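PDB 2IEE: probable ABC transporter extracellular-binding protein YckB from Bacillus subtilis, which probably serves as the extracellular solute-binding component of a binding-protein-dependent ABC transport system. Local coordinates for residues 25-30 with 87-92; 100-105 with 211-216; 108-113 with 178-183; 114-119 with 197-202; 132-137 with 153-158. All coordinates share one frame; numbering follows the deposited sequence.

Interaction 1 (25-30 with 87-92); sequences VATSGT and AANDID
Ala26 and Ala87 form a parallel bridge with their CA atoms 4.5 Å apart, and here the contact is packed most tightly. Ala88 N gives its hydrogen to Ala26 O over 2.8 Å in an almost straight bond. Ala26 CB and Ala87 CB share one face of the sheet. On the other face Val25 CG1 reaches Ala88 CB at 3.9 Å; with CG1 anti to the backbone N (chi1 -172°), this is the branch that meets the Ala88 methyl. All four residues are buried, and three of them are alanines.

One residue further on, the side chain of Thr27 takes over from the backbone. Its OG1 donates to Ala88 O over 2.8 Å, almost in line with the carbonyl, and it also bonds to Ser35. Asn89 crosses Thr27 at about a right angle and brings its amide beside Ser28, with Asn89 CG 3.5 Å from Ser28 OG. With an alanine in place of Asn89 the amide would be missing, and the Ser28 hydroxyl would probably lose a polar neighbour while a gap opened beside the turn. Beyond this point the contact loosens toward solvent: Ser28 is partly exposed, Thr30 is exposed, and the turn is held by weak bonds, from Thr30 N to Ser28 OG and from Gly29 N to Ser35.

Strand 22-27 is the middle strand of its parallel sheet, between strands 64-69 and 86-87. Helix 75-81 covers Ala26 and Ala87 through Met75, and helix 49-60 covers Val25 and Ala88 through Val54.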
# COMPACT_ATOMS: atom_id res chain seq x y z
N VAL A 25 -5.37 16.55 5.22
CA VAL A 25 -4.71 15.47 4.50
C VAL A 25 -5.63 14.73 3.55
O VAL A 25 -6.73 14.31 3.92
CB VAL A 25 -4.10 14.43 5.49
CG1 VAL A 25 -3.25 13.42 4.73
CG2 VAL A 25 -3.27 15.14 6.55
N ALA A 26 -5.18 14.58 2.31
CA ALA A 26 -5.96 13.88 1.31
C ALA A 26 -5.65 12.40 1.35
O ALA A 26 -4.51 11.99 1.58
CB ALA A 26 -5.65 14.44 -0.09
N THR A 27 -6.68 11.59 1.14
CA THR A 27 -6.56 10.15 1.12
C THR A 27 -7.79 9.64 0.38
O THR A 27 -8.79 10.36 0.27
CB THR A 27 -6.52 9.56 2.55
OG1 THR A 27 -6.18 8.17 2.48
CG2 THR A 27 -7.86 9.72 3.23
N SER A 28 -7.73 8.41 -0.14
CA SER A 28 -8.84 7.87 -0.90
C SER A 28 -9.91 7.15 -0.09
O SER A 28 -11.10 7.34 -0.32
CB SER A 28 -8.31 6.93 -1.98
OG SER A 28 -7.70 5.79 -1.41
N GLY A 29 -9.49 6.33 0.86
CA GLY A 29 -10.45 5.59 1.65
C GLY A 29 -10.93 4.37 0.87
O GLY A 29 -11.94 3.75 1.23
N THR A 30 -10.22 4.03 -0.19
CA THR A 30 -10.59 2.87 -1.01
C THR A 30 -9.44 1.87 -1.13
O THR A 30 -9.40 1.08 -2.07
CB THR A 30 -11.01 3.30 -2.44
OG1 THR A 30 -9.93 3.98 -3.08
CG2 THR A 30 -12.22 4.24 -2.38
N ALA A 87 -0.75 14.56 1.27
CA ALA A 87 -1.52 13.47 0.70
C ALA A 87 -0.95 12.15 1.23
O ALA A 87 0.26 11.93 1.20
CB ALA A 87 -1.44 13.50 -0.82
N ALA A 88 -1.83 11.30 1.74
CA ALA A 88 -1.44 10.00 2.29
C ALA A 88 -2.30 8.96 1.59
O ALA A 88 -3.46 8.75 1.95
CB ALA A 88 -1.69 9.97 3.79
N ASN A 89 -1.74 8.30 0.59
CA ASN A 89 -2.52 7.33 -0.15
C ASN A 89 -1.65 6.26 -0.79
O ASN A 89 -1.70 6.06 -2.00
CB ASN A 89 -3.33 8.05 -1.24
CG ASN A 89 -4.48 7.20 -1.77
OD1 ASN A 89 -4.75 7.20 -2.97
ND2 ASN A 89 -5.16 6.50 -0.87
N ASP A 90 -0.83 5.59 0.02
CA ASP A 90 0.01 4.51 -0.47
C ASP A 90 0.84 4.96 -1.69
O ASP A 90 1.04 4.20 -2.63
CB ASP A 90 -0.88 3.32 -0.85
CG ASP A 90 -0.16 2.00 -0.79
OD1 ASP A 90 0.48 1.71 0.25
OD2 ASP A 90 -0.24 1.23 -1.77
N ILE A 91 1.33 6.20 -1.64
CA ILE A 91 2.11 6.74 -2.75
C ILE A 91 3.59 6.37 -2.64
O ILE A 91 4.24 6.68 -1.64
CB ILE A 91 1.96 8.27 -2.80
CG1 ILE A 91 0.47 8.62 -2.85
CG2 ILE A 91 2.68 8.82 -4.01
CD1 ILE A 91 0.17 10.10 -2.73
N ASP A 92 4.10 5.71 -3.67
CA ASP A 92 5.49 5.29 -3.67
C ASP A 92 6.46 6.45 -3.73
O ASP A 92 6.18 7.50 -4.32
CB ASP A 92 5.79 4.34 -4.84
CG ASP A 92 4.91 3.11 -4.85
OD1 ASP A 92 4.61 2.56 -3.77
OD2 ASP A 92 4.52 2.67 -5.96

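Interaction 2 (100-105 with 211-216); sequences KFAFST and LVMKKS
Ser104 OG is gripped twice: it accepts from Leu211 N at 2.9 Å and donates to Thr105 O. The two bonds fix the rotation of the hydroxyl, which sits between the backbone N and the carbonyl carbon (chi1 64°), and the one from Leu211 N adds a side-chain link beside the backbone pairing. Ser104 N meanwhile donates to Leu211 O, in the carbonyl plane. Ala102 and Met213 make the hydrogen-bonded pair, the shorter of whose bonds runs from Ala102 N to Met213 O over 2.7 Å.

The methyls of Val212 are shared between two phenylalanines. CG2 meets Phe103 CE1 at 3.4 Å, the two side chains lying side by side and pointing the same way, while CG1 approaches Phe101 CB at 3.8 Å. Met213, a selenomethionine, bends along its chain until its CE lies 3.7 Å from Ser104 CB. On the exposed side, the aliphatic part of Lys215 runs alongside the Phe101 backbone, with Lys215 CB 3.6 Å from Phe101 C.

Strand 101-103 is an outermost strand of the mixed sheet, paired with strand 197-214. Leu76 of helix 75-81 packs on Phe101 and Val212, while helix 218-234 covers Ala102, Ser104 and Met213.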
# COMPACT_ATOMS: atom_id res chain seq x y z
N LYS A 100 9.63 16.94 -7.34
CA LYS A 100 8.42 17.75 -7.38
C LYS A 100 7.76 17.92 -6.02
O LYS A 100 7.02 18.87 -5.80
CB LYS A 100 7.40 17.12 -8.34
CG LYS A 100 7.87 16.93 -9.78
CD LYS A 100 6.74 16.33 -10.62
CE LYS A 100 7.11 16.22 -12.10
NZ LYS A 100 8.17 15.20 -12.36
N PHE A 101 8.03 17.00 -5.09
CA PHE A 101 7.42 17.07 -3.76
C PHE A 101 8.38 16.75 -2.63
O PHE A 101 9.52 16.34 -2.85
CB PHE A 101 6.26 16.07 -3.68
CG PHE A 101 5.16 16.33 -4.66
CD1 PHE A 101 4.24 17.34 -4.45
CD2 PHE A 101 5.04 15.53 -5.80
CE1 PHE A 101 3.20 17.57 -5.36
CE2 PHE A 101 4.02 15.75 -6.72
CZ PHE A 101 3.09 16.77 -6.49
N ALA A 102 7.90 16.93 -1.41
CA ALA A 102 8.69 16.62 -0.22
C ALA A 102 8.03 15.43 0.46
O ALA A 102 6.86 15.49 0.85
CB ALA A 102 8.72 17.80 0.72
N PHE A 103 8.77 14.34 0.59
CA PHE A 103 8.25 13.14 1.24
C PHE A 103 8.72 13.07 2.68
O PHE A 103 9.76 13.62 3.04
CB PHE A 103 8.76 11.88 0.53
CG PHE A 103 8.04 11.55 -0.73
CD1 PHE A 103 6.82 10.88 -0.69
CD2 PHE A 103 8.60 11.84 -1.97
CE1 PHE A 103 6.18 10.49 -1.87
CE2 PHE A 103 7.97 11.46 -3.15
CZ PHE A 103 6.76 10.79 -3.10
N SER A 104 7.94 12.38 3.51
CA SER A 104 8.33 12.17 4.89
C SER A 104 9.20 10.93 4.79
O SER A 104 9.35 10.36 3.71
CB SER A 104 7.11 11.85 5.75
OG SER A 104 6.52 10.62 5.36
N THR A 105 9.80 10.51 5.90
CA THR A 105 10.58 9.29 5.87
C THR A 105 9.52 8.23 5.57
O THR A 105 8.34 8.44 5.86
CB THR A 105 11.25 9.01 7.23
OG1 THR A 105 10.30 9.24 8.28
CG2 THR A 105 12.46 9.93 7.43
N LEU A 211 4.46 10.06 3.39
CA LEU A 211 3.55 11.19 3.30
C LEU A 211 4.06 12.18 2.25
O LEU A 211 5.25 12.52 2.23
CB LEU A 211 3.43 11.89 4.65
CG LEU A 211 2.38 12.99 4.70
CD1 LEU A 211 0.98 12.38 4.64
CD2 LEU A 211 2.57 13.81 5.98
N VAL A 212 3.16 12.65 1.40
CA VAL A 212 3.53 13.59 0.34
C VAL A 212 3.09 15.02 0.64
O VAL A 212 1.93 15.27 0.98
CB VAL A 212 2.89 13.18 -1.01
CG1 VAL A 212 3.49 13.98 -2.13
CG2 VAL A 212 3.08 11.68 -1.25
N MSE A 213 4.02 15.95 0.54
CA MSE A 213 3.69 17.35 0.78
C MSE A 213 4.46 18.28 -0.16
O MSE A 213 5.41 17.87 -0.83
CB MSE A 213 3.90 17.72 2.26
CG MSE A 213 5.21 17.29 2.88
SE MSE A 213 5.09 16.87 4.81
CE MSE A 213 6.04 15.19 4.73
N LYS A 214 4.01 19.53 -0.23
CA LYS A 214 4.63 20.53 -1.09
C LYS A 214 6.12 20.57 -0.77
O LYS A 214 6.50 20.68 0.39
CB LYS A 214 3.98 21.89 -0.83
CG LYS A 214 4.15 22.93 -1.92
CD LYS A 214 3.38 24.19 -1.56
CE LYS A 214 3.54 25.28 -2.60
NZ LYS A 214 2.90 26.56 -2.15
N LYS A 215 6.96 20.48 -1.80
CA LYS A 215 8.40 20.47 -1.61
C LYS A 215 8.96 21.69 -0.87
O LYS A 215 10.03 21.62 -0.26
CB LYS A 215 9.10 20.30 -2.96
CG LYS A 215 10.58 19.95 -2.86
CD LYS A 215 11.11 19.38 -4.17
CE LYS A 215 12.62 19.21 -4.12
NZ LYS A 215 13.05 18.40 -2.95
N SER A 216 8.24 22.81 -0.91
CA SER A 216 8.68 24.02 -0.22
C SER A 216 8.36 23.93 1.27
O SER A 216 8.89 24.71 2.07
CB SER A 216 8.01 25.25 -0.82
OG SER A 216 6.60 25.14 -0.73

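Interaction 3 (108-113 with 178-183); sequences KYSYGT and LNDYYL
A helix N-cap set at the end of an antiparallel ladder defines this contact: Asp180 closes strand 176-180, caps helix 181-190 and takes a bond from Ser110 across the interface. The Ser110 OG to Asp180 OD1 bond is very short at 2.5 Å. The other oxygen, Asp180 OD2, accepts the capping bond from Leu183 N at 3.1 Å and a hydrogen from a water that also binds Lys108 NZ, so both carboxylate oxygens are engaged. Thr113 N donates to Asn179 O over 2.8 Å, and Tyr181 N to Tyr111 O carries the pairing into the helix.

The rings of Tyr111 and Tyr181 lie side by side with planes 18° apart but slid so that they barely overlap. Tyr111 OH sits over one face of the Tyr181 ring, 3.9 Å above its plane and over its centre. Tyr182 brings its edge to Tyr109 O, with Tyr182 CE2 3.2 Å from it, while the adjacent CD2 lies near Ser110 OG. Replacing Tyr111 by an alanine would probably strip the cover from that face of Tyr181 and set the ring freer to turn.

Strand 108-116 runs between strands 197-214 and 176-180; Tyr143 of helix 142-149 touches Asn179 and Asp180, and Ile254 packs on Tyr111 and Tyr182.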
# COMPACT_ATOMS: atom_id res chain seq x y z
N LYS A 108 6.32 2.40 5.27
CA LYS A 108 5.92 1.10 4.74
C LYS A 108 6.85 0.69 3.61
O LYS A 108 7.13 1.48 2.71
CB LYS A 108 4.47 1.10 4.24
CG LYS A 108 4.03 -0.26 3.69
CD LYS A 108 2.51 -0.47 3.73
CE LYS A 108 1.79 0.30 2.63
NZ LYS A 108 2.11 -0.22 1.28
N TYR A 109 7.34 -0.54 3.69
CA TYR A 109 8.23 -1.09 2.68
C TYR A 109 7.60 -2.40 2.22
O TYR A 109 7.13 -3.19 3.04
CB TYR A 109 9.62 -1.36 3.26
CG TYR A 109 10.30 -0.13 3.83
CD1 TYR A 109 9.89 0.43 5.03
CD2 TYR A 109 11.37 0.46 3.15
CE1 TYR A 109 10.53 1.56 5.56
CE2 TYR A 109 12.01 1.59 3.67
CZ TYR A 109 11.59 2.13 4.87
OH TYR A 109 12.21 3.23 5.38
N SER A 110 7.59 -2.64 0.92
CA SER A 110 6.99 -3.85 0.41
C SER A 110 7.57 -4.17 -0.96
O SER A 110 8.55 -3.56 -1.40
CB SER A 110 5.47 -3.69 0.33
OG SER A 110 4.83 -4.92 0.04
N TYR A 111 6.96 -5.16 -1.61
CA TYR A 111 7.35 -5.60 -2.94
C TYR A 111 6.23 -6.52 -3.44
O TYR A 111 5.38 -6.95 -2.66
CB TYR A 111 8.70 -6.35 -2.89
CG TYR A 111 8.78 -7.44 -1.85
CD1 TYR A 111 8.17 -8.67 -2.05
CD2 TYR A 111 9.46 -7.23 -0.65
CE1 TYR A 111 8.24 -9.68 -1.08
CE2 TYR A 111 9.53 -8.22 0.32
CZ TYR A 111 8.92 -9.44 0.10
OH TYR A 111 9.00 -10.41 1.08
N GLY A 112 6.22 -6.81 -4.73
CA GLY A 112 5.19 -7.67 -5.28
C GLY A 112 5.51 -9.15 -5.15
O GLY A 112 6.67 -9.54 -5.05
N THR A 113 4.46 -9.97 -5.15
CA THR A 113 4.64 -11.41 -5.05
C THR A 113 3.58 -12.07 -5.91
O THR A 113 2.86 -11.40 -6.65
CB THR A 113 4.51 -11.91 -3.59
OG1 THR A 113 3.26 -11.50 -3.04
CG2 THR A 113 5.64 -11.35 -2.74
N LEU A 178 -0.91 -11.76 -9.25
CA LEU A 178 0.23 -10.91 -8.91
C LEU A 178 -0.29 -9.70 -8.13
O LEU A 178 -1.21 -9.02 -8.57
CB LEU A 178 0.92 -10.43 -10.19
CG LEU A 178 2.28 -11.04 -10.55
CD1 LEU A 178 2.27 -12.54 -10.34
CD2 LEU A 178 2.63 -10.69 -12.00
N ASN A 179 0.29 -9.45 -6.95
CA ASN A 179 -0.15 -8.32 -6.14
C ASN A 179 0.90 -8.01 -5.08
O ASN A 179 1.93 -8.69 -5.00
CB ASN A 179 -1.50 -8.64 -5.48
CG ASN A 179 -2.28 -7.39 -5.09
OD1 ASN A 179 -1.79 -6.26 -5.21
ND2 ASN A 179 -3.51 -7.58 -4.62
N ASP A 180 0.64 -6.99 -4.27
CA ASP A 180 1.54 -6.60 -3.18
C ASP A 180 1.68 -7.75 -2.18
O ASP A 180 0.71 -8.43 -1.86
CB ASP A 180 0.97 -5.37 -2.48
CG ASP A 180 1.72 -5.01 -1.22
OD1 ASP A 180 2.81 -4.41 -1.32
OD2 ASP A 180 1.23 -5.35 -0.12
N TYR A 181 2.89 -7.96 -1.67
CA TYR A 181 3.14 -9.04 -0.72
C TYR A 181 2.20 -9.04 0.47
O TYR A 181 1.51 -10.02 0.74
CB TYR A 181 4.57 -8.96 -0.20
CG TYR A 181 4.84 -9.90 0.96
CD1 TYR A 181 4.69 -11.28 0.82
CD2 TYR A 181 5.29 -9.41 2.18
CE1 TYR A 181 4.97 -12.14 1.88
CE2 TYR A 181 5.57 -10.26 3.24
CZ TYR A 181 5.42 -11.63 3.08
OH TYR A 181 5.71 -12.46 4.13
N TYR A 182 2.18 -7.93 1.20
CA TYR A 182 1.34 -7.83 2.37
C TYR A 182 -0.14 -8.05 2.10
O TYR A 182 -0.82 -8.71 2.89
CB TYR A 182 1.58 -6.49 3.07
CG TYR A 182 2.94 -6.47 3.73
CD1 TYR A 182 3.24 -7.36 4.76
CD2 TYR A 182 3.94 -5.60 3.30
CE1 TYR A 182 4.50 -7.39 5.35
CE2 TYR A 182 5.21 -5.62 3.89
CZ TYR A 182 5.48 -6.52 4.91
OH TYR A 182 6.74 -6.55 5.48
N LEU A 183 -0.65 -7.54 0.98
CA LEU A 183 -2.06 -7.74 0.65
C LEU A 183 -2.32 -9.21 0.44
O LEU A 183 -3.40 -9.71 0.76
CB LEU A 183 -2.44 -7.00 -0.63
CG LEU A 183 -2.38 -5.48 -0.59
CD1 LEU A 183 -2.86 -4.94 -1.94
CD2 LEU A 183 -3.25 -4.95 0.55
O HOH W 1 0.81 -2.84 1.15
O HOH W 2 8.25 -4.60 5.10

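Interaction 4 (114-119 with 197-202); sequences AIVRKD and TIHPDI
Residues 114-116 pair with 197-199 in antiparallel fashion, Val116 and Thr197 forming the hydrogen-bonded pair and Ile115 and Ile198 the non-hydrogen-bonded one, their CA atoms 4.4 Å apart. His199 N extends the ladder by donating to Ala114 O over 2.7 Å. Where the chains then part, one water bridges them, accepting from Ala114 N and donating to His199 O and Ile202 O.

Ile115 and Ile198 share a face, their CG1 atoms 4.2 Å apart. Val116 and Thr197 share the other face; Val116 CG2, lodged between its own backbone N and carbonyl carbon, also comes within 4.2 Å of His199 CB. Thr197 CG2 fits against the turn that follows the strand, 3.7 Å from Lys118 CA. The imidazole is pinned at both nitrogens: Asp201 N donates to His199 ND1 at 2.9 Å, near the ring plane, and NE2 bonds to Ile124 O, which would suit a neutral ring with its proton on NE2. Ile202 CD1 sits over the centre of one ring face, 4.0 Å above the plane.

Helix 181-190 packs Gln184 on Ile115 and Ile198, and Leu188 on Ile198. Strand 176-180, the next strand beside 108-116, sends Val176 against Ala114 and Val116.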
# COMPACT_ATOMS: atom_id res chain seq x y z
N ALA A 114 3.48 -13.39 -5.81
CA ALA A 114 2.50 -14.14 -6.58
C ALA A 114 1.82 -15.20 -5.74
O ALA A 114 2.46 -15.90 -4.95
CB ALA A 114 3.18 -14.80 -7.78
N ILE A 115 0.51 -15.32 -5.90
CA ILE A 115 -0.23 -16.35 -5.20
C ILE A 115 -0.47 -17.43 -6.25
O ILE A 115 -0.95 -17.15 -7.35
CB ILE A 115 -1.57 -15.83 -4.67
CG1 ILE A 115 -1.35 -15.19 -3.30
CG2 ILE A 115 -2.59 -16.97 -4.57
CD1 ILE A 115 -2.60 -14.55 -2.72
N VAL A 116 -0.11 -18.66 -5.90
CA VAL A 116 -0.26 -19.80 -6.79
C VAL A 116 -0.87 -20.93 -5.96
O VAL A 116 -1.16 -20.73 -4.78
CB VAL A 116 1.12 -20.25 -7.33
CG1 VAL A 116 1.73 -19.14 -8.20
CG2 VAL A 116 2.07 -20.56 -6.17
N ARG A 117 -1.09 -22.09 -6.58
CA ARG A 117 -1.66 -23.22 -5.84
C ARG A 117 -0.67 -23.74 -4.80
O ARG A 117 0.54 -23.75 -5.04
CB ARG A 117 -2.04 -24.35 -6.80
CG ARG A 117 -3.38 -24.16 -7.48
CD ARG A 117 -3.67 -25.29 -8.45
NE ARG A 117 -2.88 -25.18 -9.67
CZ ARG A 117 -3.05 -24.22 -10.59
NH1 ARG A 117 -3.98 -23.29 -10.41
NH2 ARG A 117 -2.30 -24.21 -11.69
N LYS A 118 -1.18 -24.16 -3.65
CA LYS A 118 -0.33 -24.68 -2.59
C LYS A 118 0.24 -26.06 -2.94
O LYS A 118 1.38 -26.37 -2.60
CB LYS A 118 -1.11 -24.78 -1.27
CG LYS A 118 -0.26 -25.28 -0.09
CD LYS A 118 -1.08 -25.48 1.17
CE LYS A 118 -1.68 -24.17 1.67
NZ LYS A 118 -2.59 -24.39 2.83
N ASP A 119 -0.56 -26.89 -3.62
CA ASP A 119 -0.10 -28.24 -3.96
C ASP A 119 0.96 -28.35 -5.06
O ASP A 119 1.85 -29.19 -4.96
CB ASP A 119 -1.29 -29.14 -4.30
CG ASP A 119 -2.10 -28.65 -5.48
OD1 ASP A 119 -1.77 -27.60 -6.07
OD2 ASP A 119 -3.10 -29.32 -5.82
N THR A 197 -1.19 -20.22 -1.90
CA THR A 197 -0.07 -19.84 -1.07
C THR A 197 0.70 -18.79 -1.84
O THR A 197 0.48 -18.60 -3.04
CB THR A 197 0.87 -21.04 -0.79
OG1 THR A 197 1.92 -20.63 0.09
CG2 THR A 197 1.47 -21.54 -2.10
N ILE A 198 1.60 -18.09 -1.16
CA ILE A 198 2.42 -17.08 -1.80
C ILE A 198 3.65 -17.83 -2.28
O ILE A 198 4.26 -18.57 -1.51
CB ILE A 198 2.83 -15.98 -0.80
CG1 ILE A 198 1.58 -15.22 -0.34
CG2 ILE A 198 3.85 -15.05 -1.43
CD1 ILE A 198 1.83 -14.08 0.63
N HIS A 199 3.99 -17.68 -3.56
CA HIS A 199 5.16 -18.38 -4.09
C HIS A 199 6.39 -17.97 -3.30
O HIS A 199 6.67 -16.79 -3.14
CB HIS A 199 5.35 -18.07 -5.58
CG HIS A 199 6.32 -18.98 -6.26
ND1 HIS A 199 7.67 -18.95 -6.00
CD2 HIS A 199 6.13 -19.96 -7.17
CE1 HIS A 199 8.27 -19.88 -6.72
NE2 HIS A 199 7.36 -20.51 -7.44
N PRO A 200 7.16 -18.95 -2.80
CA PRO A 200 8.37 -18.70 -2.02
C PRO A 200 9.57 -18.04 -2.69
O PRO A 200 10.42 -17.48 -2.00
CB PRO A 200 8.72 -20.08 -1.47
CG PRO A 200 8.27 -21.00 -2.58
CD PRO A 200 6.93 -20.40 -2.95
N ASP A 201 9.66 -18.08 -4.02
CA ASP A 201 10.83 -17.48 -4.66
C ASP A 201 10.63 -16.22 -5.48
O ASP A 201 11.58 -15.48 -5.74
CB ASP A 201 11.54 -18.54 -5.51
CG ASP A 201 11.94 -19.75 -4.69
OD1 ASP A 201 12.58 -19.56 -3.63
OD2 ASP A 201 11.61 -20.89 -5.08
N ILE A 202 9.39 -15.95 -5.88
CA ILE A 202 9.11 -14.77 -6.68
C ILE A 202 8.90 -13.51 -5.85
O ILE A 202 7.98 -13.43 -5.04
CB ILE A 202 7.88 -15.02 -7.59
CG1 ILE A 202 8.23 -16.10 -8.63
CG2 ILE A 202 7.45 -13.74 -8.26
CD1 ILE A 202 7.04 -16.60 -9.43
O HOH W 3 5.79 -14.76 -4.84

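Interaction 5 (132-137 with 153-158); sequences GKKAAG and KEVIYD
Val155 points its CB at strand 134-136, and CG2, anti to the carbonyl carbon, is the branch that touches Lys134 CB, at 3.8 Å. The lysine contributes only the base of its side chain here; further out the chain bends (chi3 -69°) and its NZ bonds to Arg173 O. Two residues beyond Val155, Tyr157 also turns inward. Its CE1 comes obliquely against Ala136 CB at 3.6 Å, and the same alanine methyl also faces Val155 CB. The tyrosine is fixed at its far end as well, by a bond from OH to Asp168 and an edge-to-face pairing with Tyr165.

Lys153 behaves differently. Fully extended beyond CG, it runs alongside the turn before strand 134-136, with CB 3.4 Å from Lys133 O and CE 3.5 Å from Gly132 O. It shares a face of the sheet with Lys134, while Ala135 and Glu154 project from the other. Gly132 has a positive phi of 85°, a conformation that calls for glycine.

Beneath the side chains lies a short parallel ladder in which Lys153 alternates its two backbone groups: Lys153 N donates to Lys133 O over 2.6 Å, and Lys153 O accepts from Ala135 N. Val155 N to Ala135 O, at 2.8 Å, completes it.

The two strands and helix 142-149 make a beta-alpha-beta unit, and the helix covers Ala135 and Glu154 through Ala147 and Met144. Strand 153-154 is an outermost strand of the mixed sheet; strand 134-136 also pairs with strand 176-180, whose Val176 and Ile177 touch Ala135 and Ala136.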
# COMPACT_ATOMS: atom_id res chain seq x y z
N GLY A 132 2.45 -18.14 -20.64
CA GLY A 132 1.37 -19.06 -20.96
C GLY A 132 0.43 -19.37 -19.80
O GLY A 132 -0.55 -20.08 -19.97
N LYS A 133 0.73 -18.82 -18.63
CA LYS A 133 -0.12 -19.06 -17.47
C LYS A 133 -1.30 -18.11 -17.44
O LYS A 133 -1.27 -17.05 -18.07
CB LYS A 133 0.69 -18.90 -16.18
CG LYS A 133 1.82 -19.88 -16.03
CD LYS A 133 1.33 -21.29 -15.79
CE LYS A 133 2.51 -22.24 -15.63
NZ LYS A 133 2.08 -23.61 -15.27
N LYS A 134 -2.35 -18.49 -16.72
CA LYS A 134 -3.53 -17.66 -16.61
C LYS A 134 -3.39 -16.76 -15.38
O LYS A 134 -3.45 -17.23 -14.24
CB LYS A 134 -4.78 -18.54 -16.51
CG LYS A 134 -5.06 -19.32 -17.80
CD LYS A 134 -6.24 -20.29 -17.68
CE LYS A 134 -5.91 -21.45 -16.76
NZ LYS A 134 -6.98 -22.48 -16.75
N ALA A 135 -3.18 -15.47 -15.64
CA ALA A 135 -3.01 -14.48 -14.58
C ALA A 135 -4.28 -13.66 -14.36
O ALA A 135 -4.89 -13.16 -15.31
CB ALA A 135 -1.83 -13.56 -14.90
N ALA A 136 -4.67 -13.51 -13.10
CA ALA A 136 -5.87 -12.77 -12.75
C ALA A 136 -5.60 -11.64 -11.77
O ALA A 136 -4.53 -11.58 -11.16
CB ALA A 136 -6.92 -13.72 -12.19
N GLY A 137 -6.59 -10.76 -11.62
CA GLY A 137 -6.47 -9.62 -10.72
C GLY A 137 -6.84 -8.34 -11.46
O GLY A 137 -7.28 -8.40 -12.61
N LYS A 153 -1.24 -15.10 -19.81
CA LYS A 153 -2.54 -14.84 -20.42
C LYS A 153 -3.31 -14.04 -19.38
O LYS A 153 -3.41 -14.46 -18.22
CB LYS A 153 -3.28 -16.14 -20.70
CG LYS A 153 -2.54 -17.11 -21.59
CD LYS A 153 -3.37 -18.35 -21.87
CE LYS A 153 -2.61 -19.33 -22.76
NZ LYS A 153 -3.45 -20.51 -23.10
N GLU A 154 -3.86 -12.90 -19.77
CA GLU A 154 -4.63 -12.11 -18.82
C GLU A 154 -6.07 -12.62 -18.78
O GLU A 154 -6.71 -12.78 -19.82
CB GLU A 154 -4.61 -10.64 -19.21
CG GLU A 154 -5.63 -9.80 -18.45
CD GLU A 154 -5.54 -8.33 -18.80
OE1 GLU A 154 -5.26 -8.00 -19.97
OE2 GLU A 154 -5.77 -7.49 -17.90
N VAL A 155 -6.56 -12.90 -17.58
CA VAL A 155 -7.93 -13.39 -17.44
C VAL A 155 -8.87 -12.22 -17.19
O VAL A 155 -8.68 -11.44 -16.26
CB VAL A 155 -8.04 -14.41 -16.29
CG1 VAL A 155 -9.48 -14.89 -16.16
CG2 VAL A 155 -7.11 -15.58 -16.53
N ILE A 156 -9.89 -12.10 -18.04
CA ILE A 156 -10.85 -11.01 -17.90
C ILE A 156 -12.06 -11.43 -17.08
O ILE A 156 -12.80 -12.33 -17.47
CB ILE A 156 -11.35 -10.52 -19.28
CG1 ILE A 156 -10.24 -9.75 -20.00
CG2 ILE A 156 -12.55 -9.61 -19.11
CD1 ILE A 156 -9.83 -8.49 -19.26
N TYR A 157 -12.26 -10.76 -15.95
CA TYR A 157 -13.40 -11.04 -15.08
C TYR A 157 -14.45 -9.94 -15.24
O TYR A 157 -14.11 -8.78 -15.45
CB TYR A 157 -12.97 -11.08 -13.62
CG TYR A 157 -12.36 -12.38 -13.16
CD1 TYR A 157 -11.02 -12.69 -13.41
CD2 TYR A 157 -13.12 -13.30 -12.43
CE1 TYR A 157 -10.45 -13.87 -12.93
CE2 TYR A 157 -12.57 -14.48 -11.96
CZ TYR A 157 -11.24 -14.76 -12.21
OH TYR A 157 -10.72 -15.93 -11.71
N ASP A 158 -15.72 -10.31 -15.15
CA ASP A 158 -16.79 -9.34 -15.28
C ASP A 158 -16.80 -8.44 -14.04
O ASP A 158 -16.60 -7.23 -14.14
CB ASP A 158 -18.13 -10.06 -15.41
CG ASP A 158 -19.28 -9.11 -15.71
OD1 ASP A 158 -19.57 -8.25 -14.85
OD2 ASP A 158 -19.88 -9.22 -16.80

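Interactions 1 and 2 touch, their centres about 13 Å apart, and Ala87 N probably bonds to Val212 O, so the parallel sheet and strand 197-214 meet there. Interactions 3 and 4 share strand 108-116, also with centres about 13 Å apart, and interaction 5 extends the same mixed sheet toward its outer strand. Along the chain, interaction 1 comes first; interaction 2 encloses the rest, 3 and 4 cross, and 5 is nested inside both. Strand 197-214 takes part in both interaction 2 and interaction 4, whose centres lie about 36 Å apart on opposite sides of the chain's centre, consistent with the two-lobed solute-binding fold. The Asp90–Lys108 salt bridge ties interaction 1 to interaction 3.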